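PDB 1LZL: heroin esterase from Rhodococcus sp., which probably hydrolyses acetyl esters, heroin among them, using a catalytic domain of the alpha/beta hydrolase fold. Local coordinates for residues A[243-254]-A[269-279]; A[179-187]-A[308-316]. All coordinates share one frame; numbering follows the deposited sequence.

Overall arrangement
Both interactions are buried and pack a helix antiparallel to a strand of the central sheet; the two strands, 183-187 and 252-257, are neighbours in it. Interaction 2 lies deeper, about 12 Å between its centre and that of the chain, against about 17 Å for interaction 1, whose rim includes exposed residues such as Thr-247 and Ser-279. Its strand and helix are far apart in sequence, and its chemistry is almost wholly apolar: two phenylalanines under helix 299-315. Interaction 1 is local, within one beta-alpha-beta unit at the edge of the sheet, and adds hydrogen bonds to a leucine core. The two meet where Thr-252 OG1 bonds Gln-184 NE2 and the rings of Tyr-253 and Phe-185 lie nearly parallel.

Interaction 1. Residues A[243-254]-A[269-279]; sequences ATDLTGLPPTYL and YALRLLQAGVS
The beta-alpha-beta unit of strand 252-257, helix 263-275 and strand 280-285, at one edge of the alpha/beta hydrolase sheet, brings Leu-246 and Leu-249 of the loop before the first strand onto the helix. Leu-246 lies at the centre of the contact. Its CD1 sits 3.6 Å from Arg-272 CB and covers one face of the guanidinium, while CD2 reaches Tyr-269 and CB rests against Ala-276 CB, whose small methyl lets the loop come close. Next along, Leu-249 CD1 meets Leu-273 CD2 at 3.6 Å, the two side chains crossing at about a right angle; Leu-273 CD1 turns to Thr-252 CG2, so the forked leucine serves both loop and strand. Beyond the strand's start, Leu-254 CD1 touches the edge of the Tyr-269 ring.

Polar groups fasten the two ends. Bent at its third torsion (chi3 50°), Arg-272 delivers NH2 to Ala-243 O at 2.8 Å, in both the guanidinium and carbonyl planes, and NH1 adds a weak bond to the same oxygen. Were Arg-272 an alanine, Ala-243 O would probably lose both donors and the CD1 methyl of Leu-246 the flat group it rests on. The helix closes in a Schellman motif at Gly-277, whose positive phi suits a residue lacking CB, and Ala-276 O is joined through a water to Gly-248 N in the type II turn 246-249. An Asx turn braces that loop: Asp-245 OD1 accepts from Thr-247 OG1 and, above the carboxylate plane, from Thr-247 N. Val-278 packs against the loop backbone, CG1 near Pro-250 O and CG2 lying 3.5 Å from Leu-246 O, a buried oxygen for which no hydrogen-bond partner is modelled. At the far end Thr-252 N donates to Ser-279 O at 2.8 Å, and Pro-251 CA approaches the same oxygen to 3.2 Å.

Interaction 2. Residues A[179-187]-A[308-316]; sequences VPVAFQFLE and ALTAIRRGL. Unlike the reference sequence in segment 308-316: Ala-308 (reference Pro), Leu-309 (reference His), Thr-310 (reference Cys), Ala-311 (reference Asp), Ile-312 (reference Pro), Arg-313 (reference Glu), Gly-315 (reference Val), Leu-316 (reference Ala).
Phe-183 and Phe-185, on one side of strand 183-187, pack against the last turns of helix 299-315, and the backbones come nearest at Gly-315. Its CA lies over one face of the Phe-183 ring, 3.8 Å from the ring centroid, a CH-pi contact; a CB in the expected position would collide with Phe-183 CD1, so the close approach depends on the glycine modelled here. With CG trans to the backbone N (chi1 -169°), the ring extends toward the helix and brings CZ to 3.5 Å from Ala-311 O. One step on, Ile-312 CD1 stands over a face of the Phe-185 ring, 4.1 Å from its centroid and 16° off the normal, while Ala-308 CB presses on Phe-185 CZ at 3.5 Å. Small alanines let the broad rings approach the helix backbone.

Toward the strand's beginning the packing is looser. Ala-182 CB touches Leu-316 CD2 at 4.0 Å, and the backbone oxygens Ala-182 O and Gly-315 O, 4.2 Å apart, are bridged by a water that donates to both. Leu-316 also packs on Phe-111. Such a C-terminal helix laid antiparallel on an inner strand belongs to the layered alpha/beta/alpha architecture of the alpha/beta hydrolase fold.

Interaction 1. Residues A[243-254]-A[269-279]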
# COMPACT_ATOMS: atom_id res chain seq x y z
N ALA A 243 2.81 -7.84 -15.37
CA ALA A 243 1.82 -7.56 -16.42
C ALA A 243 2.41 -6.89 -17.64
O ALA A 243 3.23 -5.99 -17.50
CB ALA A 243 0.79 -6.60 -15.85
N THR A 244 1.98 -7.26 -18.83
CA THR A 244 2.47 -6.67 -20.06
C THR A 244 1.54 -5.61 -20.65
O THR A 244 1.97 -4.78 -21.46
CB THR A 244 2.70 -7.78 -21.13
OG1 THR A 244 1.48 -8.51 -21.30
CG2 THR A 244 3.79 -8.72 -20.65
N ASP A 245 0.27 -5.60 -20.29
CA ASP A 245 -0.63 -4.57 -20.81
C ASP A 245 -1.07 -3.68 -19.65
O ASP A 245 -1.88 -4.09 -18.81
CB ASP A 245 -1.84 -5.18 -21.51
CG ASP A 245 -2.93 -4.16 -21.76
OD1 ASP A 245 -2.59 -2.98 -22.04
OD2 ASP A 245 -4.13 -4.52 -21.67
N LEU A 246 -0.49 -2.48 -19.61
CA LEU A 246 -0.85 -1.50 -18.60
C LEU A 246 -1.78 -0.42 -19.12
O LEU A 246 -2.06 0.57 -18.44
CB LEU A 246 0.41 -0.85 -17.98
CG LEU A 246 1.37 -1.86 -17.34
CD1 LEU A 246 2.60 -1.17 -16.76
CD2 LEU A 246 0.64 -2.66 -16.27
N THR A 247 -2.30 -0.61 -20.37
CA THR A 247 -3.19 0.45 -20.84
C THR A 247 -4.53 0.46 -20.09
O THR A 247 -4.97 -0.58 -19.58
CB THR A 247 -3.49 0.35 -22.36
OG1 THR A 247 -4.26 -0.85 -22.53
CG2 THR A 247 -2.20 0.26 -23.18
N GLY A 248 -5.13 1.65 -20.08
CA GLY A 248 -6.46 1.77 -19.50
C GLY A 248 -6.48 1.66 -17.99
O GLY A 248 -7.57 1.58 -17.42
N LEU A 249 -5.34 1.69 -17.30
CA LEU A 249 -5.31 1.80 -15.85
C LEU A 249 -5.55 3.23 -15.42
O LEU A 249 -5.45 4.20 -16.19
CB LEU A 249 -3.97 1.25 -15.31
CG LEU A 249 -3.83 -0.26 -15.55
CD1 LEU A 249 -2.41 -0.71 -15.25
CD2 LEU A 249 -4.81 -1.07 -14.69
N PRO A 250 -5.95 3.48 -14.16
CA PRO A 250 -6.31 4.82 -13.72
C PRO A 250 -5.10 5.76 -13.58
O PRO A 250 -4.00 5.26 -13.40
CB PRO A 250 -6.89 4.58 -12.30
CG PRO A 250 -7.00 3.13 -12.11
CD PRO A 250 -6.04 2.48 -13.06
N PRO A 251 -5.33 7.08 -13.60
CA PRO A 251 -4.25 8.05 -13.25
C PRO A 251 -3.65 7.59 -11.92
O PRO A 251 -4.36 7.11 -11.02
CB PRO A 251 -4.96 9.40 -13.11
CG PRO A 251 -6.24 9.25 -13.90
CD PRO A 251 -6.59 7.78 -13.87
N THR A 252 -2.32 7.67 -11.83
CA THR A 252 -1.61 7.03 -10.73
C THR A 252 -0.59 7.96 -10.10
O THR A 252 0.03 8.75 -10.81
CB THR A 252 -0.86 5.82 -11.32
OG1 THR A 252 -1.85 4.89 -11.79
CG2 THR A 252 0.03 5.07 -10.31
N TYR A 253 -0.39 7.84 -8.81
CA TYR A 253 0.68 8.48 -8.08
C TYR A 253 1.57 7.32 -7.61
O TYR A 253 1.02 6.36 -7.04
CB TYR A 253 0.18 9.28 -6.87
CG TYR A 253 1.32 9.87 -6.04
CD1 TYR A 253 1.90 9.18 -4.99
CD2 TYR A 253 1.83 11.13 -6.37
CE1 TYR A 253 2.94 9.71 -4.25
CE2 TYR A 253 2.88 11.72 -5.63
CZ TYR A 253 3.41 10.98 -4.59
OH TYR A 253 4.45 11.46 -3.81
N LEU A 254 2.88 7.40 -7.79
CA LEU A 254 3.79 6.34 -7.29
C LEU A 254 5.00 6.99 -6.66
O LEU A 254 5.66 7.81 -7.33
CB LEU A 254 4.19 5.40 -8.44
CG LEU A 254 4.76 4.05 -8.02
CD1 LEU A 254 4.57 3.00 -9.10
CD2 LEU A 254 6.26 4.15 -7.70
N TYR A 269 7.76 0.47 -12.96
CA TYR A 269 6.30 0.33 -13.19
C TYR A 269 5.69 1.65 -13.59
O TYR A 269 4.85 1.75 -14.50
CB TYR A 269 5.64 -0.18 -11.93
CG TYR A 269 4.24 -0.74 -12.08
CD1 TYR A 269 4.04 -1.91 -12.80
CD2 TYR A 269 3.12 -0.11 -11.49
CE1 TYR A 269 2.76 -2.43 -12.94
CE2 TYR A 269 1.84 -0.64 -11.61
CZ TYR A 269 1.69 -1.82 -12.35
OH TYR A 269 0.41 -2.36 -12.50
N ALA A 270 6.10 2.75 -12.92
CA ALA A 270 5.62 4.08 -13.25
C ALA A 270 5.96 4.43 -14.70
O ALA A 270 5.12 4.99 -15.43
CB ALA A 270 6.22 5.13 -12.32
N LEU A 271 7.19 4.12 -15.10
CA LEU A 271 7.60 4.42 -16.48
C LEU A 271 6.76 3.63 -17.45
O LEU A 271 6.29 4.17 -18.46
CB LEU A 271 9.12 4.15 -16.62
CG LEU A 271 9.65 4.31 -18.04
CD1 LEU A 271 9.47 5.74 -18.53
CD2 LEU A 271 11.13 3.85 -18.10
N ARG A 272 6.50 2.34 -17.20
CA ARG A 272 5.69 1.56 -18.12
C ARG A 272 4.26 2.02 -18.10
O ARG A 272 3.60 2.01 -19.16
CB ARG A 272 5.80 0.09 -17.74
CG ARG A 272 7.20 -0.43 -18.08
CD ARG A 272 7.42 -1.82 -17.46
NE ARG A 272 6.32 -2.62 -17.81
CZ ARG A 272 5.46 -3.54 -17.54
NH1 ARG A 272 5.46 -4.15 -16.37
NH2 ARG A 272 4.60 -3.81 -18.51
N LEU A 273 3.71 2.47 -16.97
CA LEU A 273 2.38 3.04 -17.02
C LEU A 273 2.33 4.26 -17.94
O LEU A 273 1.44 4.40 -18.80
CB LEU A 273 1.95 3.43 -15.58
CG LEU A 273 1.56 2.36 -14.59
CD1 LEU A 273 1.47 2.99 -13.19
CD2 LEU A 273 0.21 1.71 -14.91
N LEU A 274 3.27 5.18 -17.77
CA LEU A 274 3.39 6.35 -18.62
C LEU A 274 3.49 5.93 -20.09
O LEU A 274 2.78 6.51 -20.93
CB LEU A 274 4.66 7.15 -18.27
CG LEU A 274 4.46 7.98 -16.98
CD1 LEU A 274 5.79 8.40 -16.40
CD2 LEU A 274 3.58 9.23 -17.21
N GLN A 275 4.32 4.96 -20.39
CA GLN A 275 4.49 4.55 -21.78
C GLN A 275 3.21 3.90 -22.33
O GLN A 275 3.00 3.84 -23.55
CB GLN A 275 5.69 3.59 -21.87
CG GLN A 275 7.00 4.33 -21.64
CD GLN A 275 8.21 3.46 -21.56
OE1 GLN A 275 8.15 2.27 -21.18
NE2 GLN A 275 9.38 4.01 -21.88
N ALA A 276 2.34 3.42 -21.45
CA ALA A 276 1.03 2.83 -21.83
C ALA A 276 -0.01 3.93 -21.91
O ALA A 276 -1.17 3.53 -22.16
CB ALA A 276 0.65 1.72 -20.83
N GLY A 277 0.32 5.20 -21.77
CA GLY A 277 -0.63 6.30 -21.91
C GLY A 277 -1.38 6.68 -20.66
O GLY A 277 -2.28 7.53 -20.72
N VAL A 278 -0.99 6.11 -19.51
CA VAL A 278 -1.59 6.42 -18.23
C VAL A 278 -0.99 7.73 -17.69
O VAL A 278 0.24 7.95 -17.82
CB VAL A 278 -1.38 5.30 -17.22
CG1 VAL A 278 -2.08 5.65 -15.89
CG2 VAL A 278 -1.93 3.99 -17.76
N SER A 279 -1.79 8.59 -17.10
CA SER A 279 -1.31 9.79 -16.43
C SER A 279 -0.64 9.37 -15.11
O SER A 279 -1.32 8.74 -14.27
CB SER A 279 -2.41 10.80 -16.18
OG SER A 279 -1.92 11.97 -15.55
O HOH W 1 -3.76 4.24 -21.20

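Interaction 2. Residues A[179-187]-A[308-316]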
# COMPACT_ATOMS: atom_id res chain seq x y z
N VAL A 179 -16.01 -2.65 -11.60
CA VAL A 179 -15.84 -1.45 -10.75
C VAL A 179 -14.91 -0.46 -11.43
O VAL A 179 -13.76 -0.87 -11.69
CB VAL A 179 -15.19 -1.80 -9.40
CG1 VAL A 179 -15.05 -0.52 -8.54
CG2 VAL A 179 -15.99 -2.87 -8.70
N PRO A 180 -15.34 0.76 -11.69
CA PRO A 180 -14.45 1.78 -12.26
C PRO A 180 -13.58 2.34 -11.11
O PRO A 180 -14.09 2.69 -10.03
CB PRO A 180 -15.41 2.80 -12.81
CG PRO A 180 -16.53 2.78 -11.80
CD PRO A 180 -16.72 1.32 -11.46
N VAL A 181 -12.27 2.43 -11.33
CA VAL A 181 -11.35 3.04 -10.37
C VAL A 181 -10.87 4.39 -10.93
O VAL A 181 -10.35 4.41 -12.08
CB VAL A 181 -10.20 2.06 -10.06
CG1 VAL A 181 -9.20 2.78 -9.15
CG2 VAL A 181 -10.71 0.79 -9.40
N ALA A 182 -11.09 5.46 -10.18
CA ALA A 182 -10.78 6.82 -10.65
C ALA A 182 -9.29 7.19 -10.49
O ALA A 182 -8.78 8.04 -11.23
CB ALA A 182 -11.61 7.85 -9.91
N PHE A 183 -8.62 6.58 -9.52
CA PHE A 183 -7.26 6.99 -9.13
C PHE A 183 -6.56 5.84 -8.42
O PHE A 183 -7.22 5.09 -7.68
CB PHE A 183 -7.30 8.22 -8.25
CG PHE A 183 -5.94 8.88 -8.02
CD1 PHE A 183 -5.26 9.49 -9.06
CD2 PHE A 183 -5.38 8.87 -6.75
CE1 PHE A 183 -4.03 10.13 -8.87
CE2 PHE A 183 -4.16 9.51 -6.54
CZ PHE A 183 -3.49 10.12 -7.59
N GLN A 184 -5.25 5.72 -8.67
CA GLN A 184 -4.41 4.69 -8.07
C GLN A 184 -3.26 5.30 -7.31
O GLN A 184 -2.52 6.08 -7.90
CB GLN A 184 -3.93 3.77 -9.21
CG GLN A 184 -2.95 2.72 -8.71
CD GLN A 184 -2.55 1.71 -9.77
OE1 GLN A 184 -2.51 0.53 -9.47
NE2 GLN A 184 -2.23 2.20 -10.97
N PHE A 185 -3.07 4.96 -6.03
CA PHE A 185 -2.04 5.61 -5.21
C PHE A 185 -1.11 4.53 -4.66
O PHE A 185 -1.56 3.73 -3.80
CB PHE A 185 -2.73 6.41 -4.09
CG PHE A 185 -1.74 7.13 -3.20
CD1 PHE A 185 -1.12 6.54 -2.10
CD2 PHE A 185 -1.41 8.44 -3.50
CE1 PHE A 185 -0.20 7.23 -1.35
CE2 PHE A 185 -0.49 9.14 -2.73
CZ PHE A 185 0.13 8.54 -1.66
N LEU A 186 0.13 4.54 -5.11
CA LEU A 186 1.07 3.48 -4.79
C LEU A 186 2.26 4.03 -4.03
O LEU A 186 3.10 4.74 -4.65
CB LEU A 186 1.52 2.78 -6.10
CG LEU A 186 0.37 2.23 -6.96
CD1 LEU A 186 0.93 1.54 -8.19
CD2 LEU A 186 -0.55 1.27 -6.18
N GLU A 187 2.36 3.76 -2.74
CA GLU A 187 3.49 4.30 -1.98
C GLU A 187 4.51 3.21 -1.73
O GLU A 187 4.12 2.18 -1.15
CB GLU A 187 2.91 4.88 -0.67
CG GLU A 187 3.87 5.49 0.30
CD GLU A 187 3.15 6.25 1.43
OE1 GLU A 187 1.97 5.97 1.74
OE2 GLU A 187 3.85 7.16 1.99
N ALA A 308 1.24 13.66 -0.88
CA ALA A 308 0.30 12.53 -0.95
C ALA A 308 -1.13 13.07 -0.87
O ALA A 308 -2.00 12.68 -1.63
CB ALA A 308 0.56 11.52 0.14
N LEU A 309 -1.38 14.01 0.05
CA LEU A 309 -2.74 14.58 0.14
C LEU A 309 -3.11 15.39 -1.10
O LEU A 309 -4.24 15.27 -1.58
CB LEU A 309 -2.81 15.46 1.39
CG LEU A 309 -2.79 14.76 2.75
CD1 LEU A 309 -2.92 15.83 3.83
CD2 LEU A 309 -3.89 13.72 2.91
N THR A 310 -2.15 16.19 -1.59
CA THR A 310 -2.38 16.93 -2.83
C THR A 310 -2.74 15.98 -3.97
O THR A 310 -3.67 16.18 -4.76
CB THR A 310 -1.17 17.79 -3.19
OG1 THR A 310 -1.09 18.85 -2.21
CG2 THR A 310 -1.36 18.48 -4.52
N ALA A 311 -2.01 14.87 -4.07
CA ALA A 311 -2.23 13.93 -5.17
C ALA A 311 -3.62 13.29 -5.11
O ALA A 311 -4.33 13.16 -6.12
CB ALA A 311 -1.15 12.82 -5.12
N ILE A 312 -3.99 12.86 -3.88
CA ILE A 312 -5.29 12.20 -3.71
C ILE A 312 -6.41 13.22 -3.92
O ILE A 312 -7.41 12.88 -4.59
CB ILE A 312 -5.36 11.48 -2.36
CG1 ILE A 312 -4.36 10.31 -2.32
CG2 ILE A 312 -6.75 10.99 -2.03
CD1 ILE A 312 -4.11 9.78 -0.92
N ARG A 313 -6.22 14.43 -3.33
CA ARG A 313 -7.25 15.45 -3.56
C ARG A 313 -7.51 15.71 -5.03
O ARG A 313 -8.66 15.81 -5.49
CB ARG A 313 -6.80 16.77 -2.90
CG ARG A 313 -7.90 17.82 -2.98
CD ARG A 313 -7.47 19.12 -2.32
NE ARG A 313 -6.43 19.74 -3.15
CZ ARG A 313 -5.27 20.10 -2.60
NH1 ARG A 313 -5.07 19.89 -1.29
NH2 ARG A 313 -4.31 20.66 -3.30
N ARG A 314 -6.43 15.81 -5.82
CA ARG A 314 -6.60 16.14 -7.22
C ARG A 314 -7.10 14.95 -8.01
O ARG A 314 -7.96 15.07 -8.89
CB ARG A 314 -5.30 16.70 -7.81
CG ARG A 314 -5.48 17.09 -9.26
CD ARG A 314 -4.05 17.18 -9.84
NE ARG A 314 -3.80 15.94 -10.50
CZ ARG A 314 -3.49 15.26 -11.55
NH1 ARG A 314 -3.23 15.79 -12.74
NH2 ARG A 314 -3.45 13.93 -11.34
N GLY A 315 -6.58 13.77 -7.66
CA GLY A 315 -6.96 12.54 -8.35
C GLY A 315 -8.47 12.29 -8.22
O GLY A 315 -9.04 11.68 -9.12
N LEU A 316 -9.12 12.72 -7.14
CA LEU A 316 -10.55 12.46 -6.91
C LEU A 316 -11.41 13.71 -7.04
O LEU A 316 -12.53 13.84 -6.51
CB LEU A 316 -10.70 11.85 -5.49
CG LEU A 316 -10.15 10.41 -5.40
CD1 LEU A 316 -10.39 9.86 -4.01
CD2 LEU A 316 -10.74 9.42 -6.39
O HOH W 2 -7.89 10.72 -11.26